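Local coordinates for protein Old Yellow Enzyme (Pichia, PDB 6AGZ) that reduces enone compounds asymmetrically as an FMN-containing oxidoreductase, with reducing power probably drawn from a nicotinamide cofactor, at residues R56-G61 with W382-E387; F75-N80 with K124-P129; E99-G104 with G180-E185; D167-A172 with I224-E229. One frame throughout, in Å; residues are numbered along the deposited sequence.

Contact 1 of 4, residues R56-G61 with W382-E387; sequences RAENNG and WGKYGE
Lys-384 and Glu-58 are the one pair of residues within 4.5 Å across this contact, and they meet through a salt bridge. Along 382-387 the first residue to make contact is Lys-384. Its side chain kinks at chi2 and chi4, the last bend (-80°) turning the ammonium toward 56-61, so that NZ lies 3.2 Å from Glu-58 OE1 and CE 3.6 Å from the same oxygen. Glu-58 reaches out as an extended chain, its CG anti to the backbone N, and crosses the lysine at about a right angle; NZ approaches OE1 nearly along the C-O bond direction. With an alanine at Glu-58 the carboxylate is gone, and Lys-384 NZ would probably lose its charged mate here and be freer to swing.

The backbone around the lysine is fixed separately. Lys-384 N donates to Glu-387 OE1 (3.0 Å, 148°), which it meets from above the carboxylate plane. Next, Tyr-385 N bonds to Asp-351. Gly-386 supplies the positive phi at the third position, and Glu-387 N closes the turn on Lys-384 O at 3.0 Å. The geometry is that of a type II beta turn in the C-terminal tail, joined by a surface ion pair to the loop that leaves helix 47-57, the first helix after the opening strand of the TIM barrel.

Contact 2 of 4, residues F75-N80 with K124-P129; sequences FGLYQN and KEHGLP
Leu-77 and His-126 meet in a CH-pi contact. The methyl CD1 of Leu-77 sits over one face of the imidazole of His-126, 4.0 Å from the ring centroid and 23° off the ring normal. It is displaced toward the rim, so the nearest ring atom to Leu-77 CD1 is His-126 ND1, at 3.7 Å. The side chains cross at about a right angle, and of the leucine it is the CD1 methyl that meets the ring.

The apolar part of the contact uses the same methyl: Leu-77 CD1 lies 4.3 Å from Leu-128 CD1. Leu-122 and Leu-123 of helix 120-125 also touch the Leu-77 side chain; the peptide bond before Leu-77 is cis.

No hydrogen bond joins the two segments. The polar edge of the ring is held within its own helix end, His-126 ND1 bonding to Leu-122 O, which should restrict turning of the ring about chi2. Gly-127, at positive phi, bonds through its N to Lys-124 O (2.7 Å), and Leu-128 N reaches Leu-123 O. The two backbone bonds make a Schellman motif, accompanied by its usual hydrophobic pair, Leu-123 and Leu-128, and set against the loop after barrel strand 63-70.

Contact 3 of 4, residues E99-G104 with G180-E185; sequences EVHKKG and GFDMVE
His-101, on the last turn of helix 87-102, reaches Asp-182 with a nearly straight hydrogen bond: NE2 donates to Asp-182 OD2 at 2.7 Å, with an N-H...O angle of 173°. The acceptor lies in the imidazole plane, whereas the carboxylate is turned 68° from the ring and is met on its syn side, 23° out of its own plane. The two side chains come from opposite directions. At the same ring edge, His-101 CE1 comes to 3.4 Å from Gly-180 O, so two oxygens of 180-185 border the imidazole in its plane. Asp-182 OD2 also accepts the backbone N of Ile-107, a second bond that helps fix the carboxylate. Putting a leucine in place of Asp-182 takes away the oxygen that accepts both bonds, and would probably leave His-101 NE2 and the amide of Ile-107 without this partner.

Three residues on, Gly-104, at positive phi, forms a Schellman motif at the end of this helix, with its N bonded to His-101 O at 2.9 Å. The contact thus ties the end of helix 87-102 to the link between helix 158-179 and strand 183-187. That strand lies beside strand 106-112, while Val-100 packs against Tyr-53 and Ala-57 of helix 47-57.

Contact 4 of 4, residues D167-A172 with I224-E229; sequences DYVNAA and IDLVIE
Val-227 packs against Tyr-168 and Ala-172, one turn apart on the facing helix. Its CG1 is 3.8 Å from Ala-172 CB, and its CG2 lies 4.2 Å from that same CB. CG2 also approaches Tyr-168, 4.4 Å from its CB and 4.1 Å from its carbonyl O. The rotamer explains these approaches: CG2, anti to the carbonyl carbon (chi1 171°), is turned at the facing helix, while CG1, anti to the backbone N, lies alongside it and meets Ala-172 CB.

The segment axes approach to 9.0 Å and cross at -34°, running in broadly the same direction. This is the arrangement of neighbouring outer helices in a TIM barrel: helix 158-179 leads into strand 183-187, helix 218-231 into strand 236-240, and the two strands are adjacent and parallel. Val-184 of the first strand touches both Ala-172 and Val-227, placing this side of the interface on the barrel wall.

Val-169 is the second main participant, its CA 5.4 Å from that of Val-227. The methyl it uses is CG2, which points at the backbone end of Leu-226 and meets CB at 3.6 Å, the two side chains crossing at about a right angle. Ala-230, one turn beyond Leu-226, also touches Val-169, while the ring of Tyr-168 meets Phe-75 in the loop after strand 63-70.

In the fold
Contact 4 is the buried member of the set, joining two barrel helices by aliphatic side-chain packing, with no hydrogen bond across; contacts 1 and 3 are surface contacts and polar, an ion pair and a histidine-carboxylate bond. Contact 2 is intermediate, apolar but with an exposed histidine. Contacts 1 and 3 adjoin where helices 47-57 and 87-102 end: Glu-58 CB packs 3.6 Å from Lys-103 CD. Contacts 3 and 4 share the stretch from helix 158-179 to strand 183-187, with Val-184 CG1 3.9 Å from Val-227 CG1. Contact 2 reaches contact 4 through Phe-75, whereas contacts 1 and 4 lie on opposite sides of the chain's centre, their centres about 34 Å apart.

Contact 1 of 4, residues R56-G61 with W382-E387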
loop_
_atom_site.group_PDB
_atom_site.type_symbol
_atom_site.label_atom_id
_atom_site.label_comp_id
_atom_site.label_asym_id
_atom_site.label_seq_id
_atom_site.Cartn_x
_atom_site.Cartn_y
_atom_site.Cartn_z
ATOM N N ARG A 56 -32.199 -18.639 -2.869
ATOM C CA ARG A 56 -31.341 -17.502 -3.165
ATOM C C ARG A 56 -30.796 -17.528 -4.584
ATOM O O ARG A 56 -30.288 -16.506 -5.058
ATOM C CB ARG A 56 -30.198 -17.443 -2.150
ATOM C CG ARG A 56 -30.697 -17.023 -0.782
ATOM C CD ARG A 56 -29.816 -17.481 0.361
ATOM N NE ARG A 56 -30.366 -17.013 1.630
ATOM C CZ ARG A 56 -31.386 -17.589 2.259
ATOM N NH1 ARG A 56 -31.968 -18.662 1.739
ATOM N NH2 ARG A 56 -31.828 -17.094 3.407
ATOM N N ALA A 57 -30.891 -18.665 -5.271
ATOM C CA ALA A 57 -30.588 -18.721 -6.691
ATOM C C ALA A 57 -31.804 -18.421 -7.556
ATOM O O ALA A 57 -31.646 -18.137 -8.749
ATOM C CB ALA A 57 -30.013 -20.095 -7.051
ATOM N N GLU A 58 -33.003 -18.462 -6.980
ATOM C CA GLU A 58 -34.218 -18.154 -7.721
ATOM C C GLU A 58 -34.339 -16.652 -7.951
ATOM O O GLU A 58 -34.102 -15.847 -7.046
ATOM C CB GLU A 58 -35.440 -18.668 -6.959
ATOM C CG GLU A 58 -36.770 -18.466 -7.664
ATOM C CD GLU A 58 -37.953 -18.782 -6.766
ATOM O OE1 GLU A 58 -37.874 -18.484 -5.555
ATOM O OE2 GLU A 58 -38.956 -19.333 -7.266
ATOM N N ASN A 59 -34.708 -16.280 -9.180
ATOM C CA ASN A 59 -34.928 -14.882 -9.561
ATOM C C ASN A 59 -33.695 -14.021 -9.291
ATOM O O ASN A 59 -33.805 -12.854 -8.912
ATOM C CB ASN A 59 -36.151 -14.298 -8.846
ATOM C CG ASN A 59 -37.432 -15.041 -9.171
ATOM O OD1 ASN A 59 -37.640 -15.481 -10.302
ATOM N ND2 ASN A 59 -38.299 -15.183 -8.176
ATOM N N ASN A 60 -32.504 -14.596 -9.477
ATOM C CA ASN A 60 -31.276 -13.874 -9.159
ATOM C C ASN A 60 -30.389 -13.645 -10.376
ATOM O O ASN A 60 -30.117 -12.491 -10.721
ATOM C CB ASN A 60 -30.507 -14.637 -8.070
ATOM C CG ASN A 60 -29.361 -13.830 -7.482
ATOM O OD1 ASN A 60 -28.989 -12.777 -7.999
ATOM N ND2 ASN A 60 -28.793 -14.329 -6.389
ATOM N N GLY A 61 -29.942 -14.704 -11.054
ATOM C CA GLY A 61 -28.977 -14.559 -12.125
ATOM C C GLY A 61 -27.565 -14.224 -11.692
ATOM O O GLY A 61 -26.651 -14.295 -12.522
ATOM N N TRP A 382 -37.465 -18.066 7.104
ATOM C CA TRP A 382 -37.685 -16.743 6.542
ATOM C C TRP A 382 -38.627 -16.817 5.349
ATOM O O TRP A 382 -38.497 -17.689 4.486
ATOM C CB TRP A 382 -36.358 -16.115 6.117
ATOM C CG TRP A 382 -35.327 -16.135 7.196
ATOM C CD1 TRP A 382 -34.229 -16.941 7.264
ATOM C CD2 TRP A 382 -35.301 -15.320 8.373
ATOM N NE1 TRP A 382 -33.517 -16.674 8.408
ATOM C CE2 TRP A 382 -34.154 -15.683 9.107
ATOM C CE3 TRP A 382 -36.135 -14.316 8.876
ATOM C CZ2 TRP A 382 -33.820 -15.078 10.317
ATOM C CZ3 TRP A 382 -35.800 -13.717 10.078
ATOM C CH2 TRP A 382 -34.653 -14.099 10.785
ATOM N N GLY A 383 -39.580 -15.891 5.307
ATOM C CA GLY A 383 -40.478 -15.796 4.179
ATOM C C GLY A 383 -39.975 -14.830 3.123
ATOM O O GLY A 383 -39.041 -14.058 3.338
ATOM N N LYS A 384 -40.609 -14.891 1.957
ATOM C CA LYS A 384 -40.355 -13.905 0.919
ATOM C C LYS A 384 -40.937 -12.558 1.347
ATOM O O LYS A 384 -41.506 -12.411 2.433
ATOM C CB LYS A 384 -40.939 -14.372 -0.412
ATOM C CG LYS A 384 -40.417 -15.723 -0.885
ATOM C CD LYS A 384 -39.934 -15.651 -2.325
ATOM C CE LYS A 384 -39.855 -17.031 -2.963
ATOM N NZ LYS A 384 -38.625 -17.771 -2.566
ATOM N N TYR A 385 -40.781 -11.554 0.487
ATOM C CA TYR A 385 -41.323 -10.234 0.788
ATOM C C TYR A 385 -42.829 -10.311 1.009
ATOM O O TYR A 385 -43.551 -10.954 0.242
ATOM C CB TYR A 385 -41.009 -9.250 -0.338
ATOM C CG TYR A 385 -41.841 -7.990 -0.263
ATOM C CD1 TYR A 385 -41.578 -7.018 0.695
ATOM C CD2 TYR A 385 -42.898 -7.778 -1.139
ATOM C CE1 TYR A 385 -42.340 -5.869 0.774
ATOM C CE2 TYR A 385 -43.666 -6.631 -1.068
ATOM C CZ TYR A 385 -43.382 -5.679 -0.110
ATOM O OH TYR A 385 -44.143 -4.536 -0.037
ATOM N N GLY A 386 -43.299 -9.655 2.069
ATOM C CA GLY A 386 -44.704 -9.654 2.408
ATOM C C GLY A 386 -45.206 -10.910 3.083
ATOM O O GLY A 386 -46.376 -10.951 3.483
ATOM N N GLU A 387 -44.363 -11.939 3.227
ATOM C CA GLU A 387 -44.726 -13.177 3.891
ATOM C C GLU A 387 -44.154 -13.212 5.304
ATOM O O GLU A 387 -43.083 -12.651 5.559
ATOM C CB GLU A 387 -44.216 -14.384 3.097
ATOM C CG GLU A 387 -44.912 -14.567 1.757
ATOM C CD GLU A 387 -44.274 -15.649 0.908
ATOM O OE1 GLU A 387 -43.209 -16.166 1.302
ATOM O OE2 GLU A 387 -44.842 -15.985 -0.152
#

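Contact 2 of 4, residues F75-N80 with K124-P129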
loop_
_atom_site.group_PDB
_atom_site.type_symbol
_atom_site.label_atom_id
_atom_site.label_comp_id
_atom_site.label_asym_id
_atom_site.label_seq_id
_atom_site.Cartn_x
_atom_site.Cartn_y
_atom_site.Cartn_z
ATOM N N PHE A 75 -8.120 -29.813 7.229
ATOM C CA PHE A 75 -8.474 -28.407 7.064
ATOM C C PHE A 75 -9.448 -27.914 8.128
ATOM O O PHE A 75 -9.617 -26.698 8.268
ATOM C CB PHE A 75 -9.074 -28.162 5.676
ATOM C CG PHE A 75 -8.053 -28.062 4.570
ATOM C CD1 PHE A 75 -6.846 -28.738 4.646
ATOM C CD2 PHE A 75 -8.308 -27.282 3.453
ATOM C CE1 PHE A 75 -5.916 -28.641 3.627
ATOM C CE2 PHE A 75 -7.382 -27.179 2.433
ATOM C CZ PHE A 75 -6.185 -27.858 2.519
ATOM N N GLY A 76 -10.086 -28.813 8.873
ATOM C CA GLY A 76 -11.052 -28.422 9.883
ATOM C C GLY A 76 -10.471 -28.353 11.283
ATOM O O GLY A 76 -9.273 -28.119 11.447
ATOM N N LEU A 77 -11.310 -28.553 12.298
ATOM C CA LEU A 77 -12.726 -28.861 12.107
ATOM C C LEU A 77 -13.630 -28.063 13.044
ATOM O O LEU A 77 -13.228 -27.685 14.144
ATOM C CB LEU A 77 -12.984 -30.356 12.329
ATOM C CG LEU A 77 -12.448 -31.395 11.342
ATOM C CD1 LEU A 77 -12.502 -32.779 11.966
ATOM C CD2 LEU A 77 -13.248 -31.360 10.053
ATOM N N TYR A 78 -14.854 -27.811 12.588
ATOM C CA TYR A 78 -15.953 -27.368 13.431
ATOM C C TYR A 78 -17.103 -28.349 13.264
ATOM O O TYR A 78 -17.304 -28.907 12.181
ATOM C CB TYR A 78 -16.424 -25.950 13.074
ATOM C CG TYR A 78 -15.424 -24.855 13.373
ATOM C CD1 TYR A 78 -14.654 -24.883 14.529
ATOM C CD2 TYR A 78 -15.256 -23.789 12.498
ATOM C CE1 TYR A 78 -13.741 -23.880 14.802
ATOM C CE2 TYR A 78 -14.347 -22.784 12.763
ATOM C CZ TYR A 78 -13.592 -22.833 13.915
ATOM O OH TYR A 78 -12.687 -21.833 14.181
ATOM N N GLN A 79 -17.852 -28.573 14.341
ATOM C CA GLN A 79 -18.949 -29.529 14.271
ATOM C C GLN A 79 -20.002 -29.055 13.276
ATOM O O GLN A 79 -20.388 -27.880 13.269
ATOM C CB GLN A 79 -19.565 -29.751 15.655
ATOM C CG GLN A 79 -20.082 -28.503 16.345
ATOM C CD GLN A 79 -20.548 -28.779 17.761
ATOM O OE1 GLN A 79 -21.303 -29.722 18.005
ATOM N NE2 GLN A 79 -20.097 -27.960 18.705
ATOM N N ASN A 80 -20.430 -29.972 12.406
ATOM C CA ASN A 80 -21.454 -29.716 11.393
ATOM C C ASN A 80 -21.001 -28.683 10.364
ATOM O O ASN A 80 -21.826 -27.998 9.751
ATOM C CB ASN A 80 -22.780 -29.298 12.036
ATOM C CG ASN A 80 -23.315 -30.349 12.987
ATOM O OD1 ASN A 80 -22.891 -30.433 14.139
ATOM N ND2 ASN A 80 -24.248 -31.164 12.506
ATOM N N LYS A 124 -8.904 -33.887 17.616
ATOM C CA LYS A 124 -8.367 -35.029 18.350
ATOM C C LYS A 124 -9.254 -36.256 18.184
ATOM O O LYS A 124 -8.766 -37.360 17.913
ATOM C CB LYS A 124 -8.217 -34.671 19.829
ATOM C CG LYS A 124 -7.831 -35.842 20.715
ATOM C CD LYS A 124 -6.381 -35.749 21.150
ATOM C CE LYS A 124 -6.044 -36.818 22.177
ATOM N NZ LYS A 124 -4.615 -36.759 22.589
ATOM N N GLU A 125 -10.569 -36.079 18.340
ATOM C CA GLU A 125 -11.498 -37.189 18.173
ATOM C C GLU A 125 -11.480 -37.747 16.758
ATOM O O GLU A 125 -11.841 -38.913 16.559
ATOM C CB GLU A 125 -12.912 -36.749 18.549
ATOM C CG GLU A 125 -13.063 -36.373 20.012
ATOM C CD GLU A 125 -14.420 -35.779 20.324
ATOM O OE1 GLU A 125 -15.218 -35.586 19.384
ATOM O OE2 GLU A 125 -14.687 -35.504 21.512
ATOM N N HIS A 126 -11.074 -36.949 15.773
ATOM C CA HIS A 126 -10.842 -37.458 14.429
ATOM C C HIS A 126 -9.382 -37.826 14.186
ATOM O O HIS A 126 -8.991 -38.037 13.033
ATOM C CB HIS A 126 -11.314 -36.441 13.389
ATOM C CG HIS A 126 -12.804 -36.339 13.284
ATOM N ND1 HIS A 126 -13.562 -35.585 14.152
ATOM C CD2 HIS A 126 -13.677 -36.908 12.419
ATOM C CE1 HIS A 126 -14.838 -35.687 13.824
ATOM N NE2 HIS A 126 -14.935 -36.484 12.774
ATOM N N GLY A 127 -8.576 -37.910 15.243
ATOM C CA GLY A 127 -7.200 -38.354 15.112
ATOM C C GLY A 127 -6.289 -37.399 14.376
ATOM O O GLY A 127 -5.331 -37.839 13.734
ATOM N N LEU A 128 -6.553 -36.098 14.459
ATOM C CA LEU A 128 -5.807 -35.115 13.695
ATOM C C LEU A 128 -5.095 -34.132 14.617
ATOM O O LEU A 128 -5.614 -33.781 15.680
ATOM C CB LEU A 128 -6.733 -34.345 12.747
ATOM C CG LEU A 128 -7.397 -35.185 11.654
ATOM C CD1 LEU A 128 -8.607 -34.465 11.085
ATOM C CD2 LEU A 128 -6.397 -35.509 10.554
ATOM N N PRO A 129 -3.906 -33.675 14.236
ATOM C CA PRO A 129 -3.192 -32.685 15.044
ATOM C C PRO A 129 -3.767 -31.285 14.858
ATOM O O PRO A 129 -4.644 -31.037 14.030
ATOM C CB PRO A 129 -1.756 -32.768 14.514
ATOM C CG PRO A 129 -1.910 -33.244 13.110
ATOM C CD PRO A 129 -3.086 -34.179 13.122
#

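Contact 3 of 4, residues E99-G104 with G180-E185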
loop_
_atom_site.group_PDB
_atom_site.type_symbol
_atom_site.label_atom_id
_atom_site.label_comp_id
_atom_site.label_asym_id
_atom_site.label_seq_id
_atom_site.Cartn_x
_atom_site.Cartn_y
_atom_site.Cartn_z
ATOM N N GLU A 99 -28.920 -27.597 -8.676
ATOM C CA GLU A 99 -30.136 -26.838 -8.400
ATOM C C GLU A 99 -29.905 -25.339 -8.566
ATOM O O GLU A 99 -30.758 -24.635 -9.119
ATOM C CB GLU A 99 -30.652 -27.151 -6.997
ATOM C CG GLU A 99 -31.780 -26.239 -6.527
ATOM C CD GLU A 99 -33.092 -26.475 -7.258
ATOM O OE1 GLU A 99 -33.174 -27.416 -8.075
ATOM O OE2 GLU A 99 -34.050 -25.711 -7.010
ATOM N N VAL A 100 -28.761 -24.834 -8.096
ATOM C CA VAL A 100 -28.460 -23.411 -8.242
ATOM C C VAL A 100 -28.421 -23.019 -9.716
ATOM O O VAL A 100 -28.939 -21.967 -10.109
ATOM C CB VAL A 100 -27.140 -23.065 -7.526
ATOM C CG1 VAL A 100 -26.640 -21.693 -7.953
ATOM C CG2 VAL A 100 -27.329 -23.115 -6.016
ATOM N N HIS A 101 -27.815 -23.863 -10.555
ATOM C CA HIS A 101 -27.738 -23.559 -11.981
ATOM C C HIS A 101 -29.096 -23.705 -12.656
ATOM O O HIS A 101 -29.422 -22.943 -13.575
ATOM C CB HIS A 101 -26.703 -24.458 -12.656
ATOM C CG HIS A 101 -25.287 -24.076 -12.360
ATOM N ND1 HIS A 101 -24.246 -24.978 -12.410
ATOM C CD2 HIS A 101 -24.737 -22.886 -12.018
ATOM C CE1 HIS A 101 -23.118 -24.362 -12.109
ATOM N NE2 HIS A 101 -23.387 -23.092 -11.867
ATOM N N LYS A 102 -29.894 -24.687 -12.228
ATOM C CA LYS A 102 -31.252 -24.811 -12.748
ATOM C C LYS A 102 -32.058 -23.552 -12.456
ATOM O O LYS A 102 -32.870 -23.116 -13.278
ATOM C CB LYS A 102 -31.930 -26.043 -12.145
ATOM C CG LYS A 102 -33.317 -26.343 -12.692
ATOM C CD LYS A 102 -33.944 -27.513 -11.949
ATOM C CE LYS A 102 -35.374 -27.757 -12.399
ATOM N NZ LYS A 102 -36.067 -28.753 -11.534
ATOM N N LYS A 103 -31.825 -22.944 -11.295
ATOM C CA LYS A 103 -32.474 -21.694 -10.932
ATOM C C LYS A 103 -32.047 -20.526 -11.812
ATOM O O LYS A 103 -32.725 -19.493 -11.809
ATOM C CB LYS A 103 -32.187 -21.376 -9.471
ATOM C CG LYS A 103 -33.152 -22.000 -8.490
ATOM C CD LYS A 103 -34.589 -21.675 -8.844
ATOM C CE LYS A 103 -35.546 -22.632 -8.165
ATOM N NZ LYS A 103 -35.215 -22.785 -6.721
ATOM N N GLY A 104 -30.952 -20.655 -12.554
ATOM C CA GLY A 104 -30.445 -19.575 -13.375
ATOM C C GLY A 104 -29.378 -18.718 -12.731
ATOM O O GLY A 104 -29.058 -17.655 -13.272
ATOM N N GLY A 180 -19.021 -29.205 -10.167
ATOM C CA GLY A 180 -19.464 -28.265 -11.177
ATOM C C GLY A 180 -19.547 -26.817 -10.749
ATOM O O GLY A 180 -20.205 -26.027 -11.437
ATOM N N PHE A 181 -18.921 -26.442 -9.635
ATOM C CA PHE A 181 -18.904 -25.044 -9.223
ATOM C C PHE A 181 -18.276 -24.173 -10.307
ATOM O O PHE A 181 -17.419 -24.617 -11.075
ATOM C CB PHE A 181 -18.128 -24.873 -7.914
ATOM C CG PHE A 181 -18.850 -25.384 -6.700
ATOM C CD1 PHE A 181 -19.737 -24.570 -6.013
ATOM C CD2 PHE A 181 -18.629 -26.669 -6.232
ATOM C CE1 PHE A 181 -20.397 -25.031 -4.890
ATOM C CE2 PHE A 181 -19.287 -27.136 -5.108
ATOM C CZ PHE A 181 -20.172 -26.316 -4.436
ATOM N N ASP A 182 -18.710 -22.912 -10.362
ATOM C CA ASP A 182 -18.174 -21.997 -11.363
ATOM C C ASP A 182 -16.796 -21.481 -10.968
ATOM O O ASP A 182 -15.935 -21.286 -11.833
ATOM C CB ASP A 182 -19.140 -20.832 -11.584
ATOM C CG ASP A 182 -20.495 -21.287 -12.091
ATOM O OD1 ASP A 182 -20.609 -21.595 -13.297
ATOM O OD2 ASP A 182 -21.448 -21.342 -11.286
ATOM N N MET A 183 -16.570 -21.254 -9.677
ATOM C CA MET A 183 -15.264 -20.852 -9.180
ATOM C C MET A 183 -14.964 -21.606 -7.896
ATOM O O MET A 183 -15.830 -22.261 -7.309
ATOM C CB MET A 183 -15.175 -19.343 -8.912
ATOM C CG MET A 183 -15.421 -18.461 -10.114
ATOM S SD MET A 183 -17.131 -17.905 -10.191
ATOM C CE MET A 183 -17.043 -16.751 -11.559
ATOM N N VAL A 184 -13.713 -21.500 -7.465
ATOM C CA VAL A 184 -13.286 -21.953 -6.150
ATOM C C VAL A 184 -12.528 -20.801 -5.503
ATOM O O VAL A 184 -11.621 -20.224 -6.115
ATOM C CB VAL A 184 -12.440 -23.242 -6.231
ATOM C CG1 VAL A 184 -11.079 -23.009 -6.895
ATOM C CG2 VAL A 184 -12.285 -23.861 -4.862
ATOM N N GLU A 185 -12.944 -20.417 -4.301
ATOM C CA GLU A 185 -12.424 -19.227 -3.638
ATOM C C GLU A 185 -11.540 -19.644 -2.474
ATOM O O GLU A 185 -11.987 -20.357 -1.570
ATOM C CB GLU A 185 -13.555 -18.320 -3.153
ATOM C CG GLU A 185 -13.065 -17.139 -2.328
ATOM C CD GLU A 185 -14.188 -16.231 -1.876
ATOM O OE1 GLU A 185 -15.167 -16.071 -2.636
ATOM O OE2 GLU A 185 -14.096 -15.680 -0.761
#

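Contact 4 of 4, residues D167-A172 with I224-E229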
loop_
_atom_site.group_PDB
_atom_site.type_symbol
_atom_site.label_atom_id
_atom_site.label_comp_id
_atom_site.label_asym_id
_atom_site.label_seq_id
_atom_site.Cartn_x
_atom_site.Cartn_y
_atom_site.Cartn_z
ATOM N N ASP A 167 -3.789 -30.997 -0.835
ATOM C CA ASP A 167 -5.188 -31.045 -0.425
ATOM C C ASP A 167 -5.987 -29.908 -1.050
ATOM O O ASP A 167 -7.141 -30.103 -1.452
ATOM C CB ASP A 167 -5.296 -30.995 1.100
ATOM C CG ASP A 167 -4.798 -32.262 1.765
ATOM O OD1 ASP A 167 -4.617 -33.276 1.059
ATOM O OD2 ASP A 167 -4.593 -32.244 2.997
ATOM N N TYR A 168 -5.397 -28.712 -1.129
ATOM C CA TYR A 168 -6.060 -27.615 -1.828
ATOM C C TYR A 168 -6.321 -27.972 -3.285
ATOM O O TYR A 168 -7.405 -27.694 -3.816
ATOM C CB TYR A 168 -5.222 -26.340 -1.738
ATOM C CG TYR A 168 -5.538 -25.458 -0.551
ATOM C CD1 TYR A 168 -4.674 -25.381 0.533
ATOM C CD2 TYR A 168 -6.698 -24.693 -0.520
ATOM C CE1 TYR A 168 -4.955 -24.569 1.617
ATOM C CE2 TYR A 168 -6.990 -23.878 0.561
ATOM C CZ TYR A 168 -6.114 -23.821 1.626
ATOM O OH TYR A 168 -6.398 -23.012 2.703
ATOM N N VAL A 169 -5.340 -28.590 -3.949
ATOM C CA VAL A 169 -5.523 -28.975 -5.348
ATOM C C VAL A 169 -6.659 -29.984 -5.480
ATOM O O VAL A 169 -7.532 -29.857 -6.350
ATOM C CB VAL A 169 -4.210 -29.524 -5.932
ATOM C CG1 VAL A 169 -4.435 -30.050 -7.342
ATOM C CG2 VAL A 169 -3.142 -28.445 -5.927
ATOM N N ASN A 170 -6.666 -31.000 -4.613
ATOM C CA ASN A 170 -7.697 -32.033 -4.687
ATOM C C ASN A 170 -9.085 -31.457 -4.430
ATOM O O ASN A 170 -10.048 -31.799 -5.130
ATOM C CB ASN A 170 -7.384 -33.153 -3.696
ATOM C CG ASN A 170 -8.490 -34.187 -3.614
ATOM O OD1 ASN A 170 -8.719 -34.945 -4.555
ATOM N ND2 ASN A 170 -9.180 -34.225 -2.479
ATOM N N ALA A 171 -9.209 -30.578 -3.431
ATOM C CA ALA A 171 -10.506 -29.975 -3.139
ATOM C C ALA A 171 -10.968 -29.078 -4.280
ATOM O O ALA A 171 -12.159 -29.057 -4.618
ATOM C CB ALA A 171 -10.437 -29.188 -1.832
ATOM N N ALA A 172 -10.042 -28.330 -4.887
ATOM C CA ALA A 172 -10.404 -27.484 -6.019
ATOM C C ALA A 172 -10.879 -28.318 -7.202
ATOM O O ALA A 172 -11.849 -27.955 -7.879
ATOM C CB ALA A 172 -9.220 -26.604 -6.418
ATOM N N ILE A 224 -2.310 -20.802 -4.726
ATOM C CA ILE A 224 -2.989 -20.165 -5.853
ATOM C C ILE A 224 -2.439 -20.682 -7.175
ATOM O O ILE A 224 -3.197 -20.977 -8.104
ATOM C CB ILE A 224 -2.869 -18.633 -5.755
ATOM C CG1 ILE A 224 -3.623 -18.108 -4.533
ATOM C CG2 ILE A 224 -3.396 -17.975 -7.020
ATOM C CD1 ILE A 224 -5.079 -18.492 -4.508
ATOM N N ASP A 225 -1.114 -20.804 -7.282
ATOM C CA ASP A 225 -0.518 -21.251 -8.538
ATOM C C ASP A 225 -0.886 -22.697 -8.844
ATOM O O ASP A 225 -1.227 -23.028 -9.987
ATOM C CB ASP A 225 1.001 -21.079 -8.489
ATOM C CG ASP A 225 1.420 -19.623 -8.468
ATOM O OD1 ASP A 225 0.609 -18.764 -8.872
ATOM O OD2 ASP A 225 2.563 -19.335 -8.051
ATOM N N LEU A 226 -0.830 -23.573 -7.836
ATOM C CA LEU A 226 -1.200 -24.967 -8.062
ATOM C C LEU A 226 -2.669 -25.096 -8.452
ATOM O O LEU A 226 -3.015 -25.868 -9.357
ATOM C CB LEU A 226 -0.893 -25.799 -6.817
ATOM C CG LEU A 226 0.575 -26.184 -6.621
ATOM C CD1 LEU A 226 0.814 -26.715 -5.217
ATOM C CD2 LEU A 226 0.996 -27.212 -7.660
ATOM N N VAL A 227 -3.549 -24.340 -7.789
ATOM C CA VAL A 227 -4.973 -24.412 -8.105
ATOM C C VAL A 227 -5.247 -23.854 -9.497
ATOM O O VAL A 227 -6.076 -24.391 -10.242
ATOM C CB VAL A 227 -5.795 -23.688 -7.022
ATOM C CG1 VAL A 227 -7.248 -23.555 -7.447
ATOM C CG2 VAL A 227 -5.702 -24.437 -5.702
ATOM N N ILE A 228 -4.555 -22.775 -9.875
ATOM C CA ILE A 228 -4.707 -22.222 -11.218
ATOM C C ILE A 228 -4.270 -23.240 -12.262
ATOM O O ILE A 228 -4.940 -23.431 -13.285
ATOM C CB ILE A 228 -3.921 -20.904 -11.354
ATOM C CG1 ILE A 228 -4.635 -19.770 -10.616
ATOM C CG2 ILE A 228 -3.725 -20.538 -12.819
ATOM C CD1 ILE A 228 -3.894 -18.452 -10.676
ATOM N N GLU A 229 -3.142 -23.914 -12.020
ATOM C CA GLU A 229 -2.718 -24.974 -12.929
ATOM C C GLU A 229 -3.736 -26.107 -12.974
ATOM O O GLU A 229 -3.908 -26.748 -14.017
ATOM C CB GLU A 229 -1.342 -25.499 -12.515
ATOM C CG GLU A 229 -0.884 -26.733 -13.278
ATOM C CD GLU A 229 0.585 -27.041 -13.066
ATOM O OE1 GLU A 229 1.359 -26.941 -14.041
ATOM O OE2 GLU A 229 0.966 -27.378 -11.925
#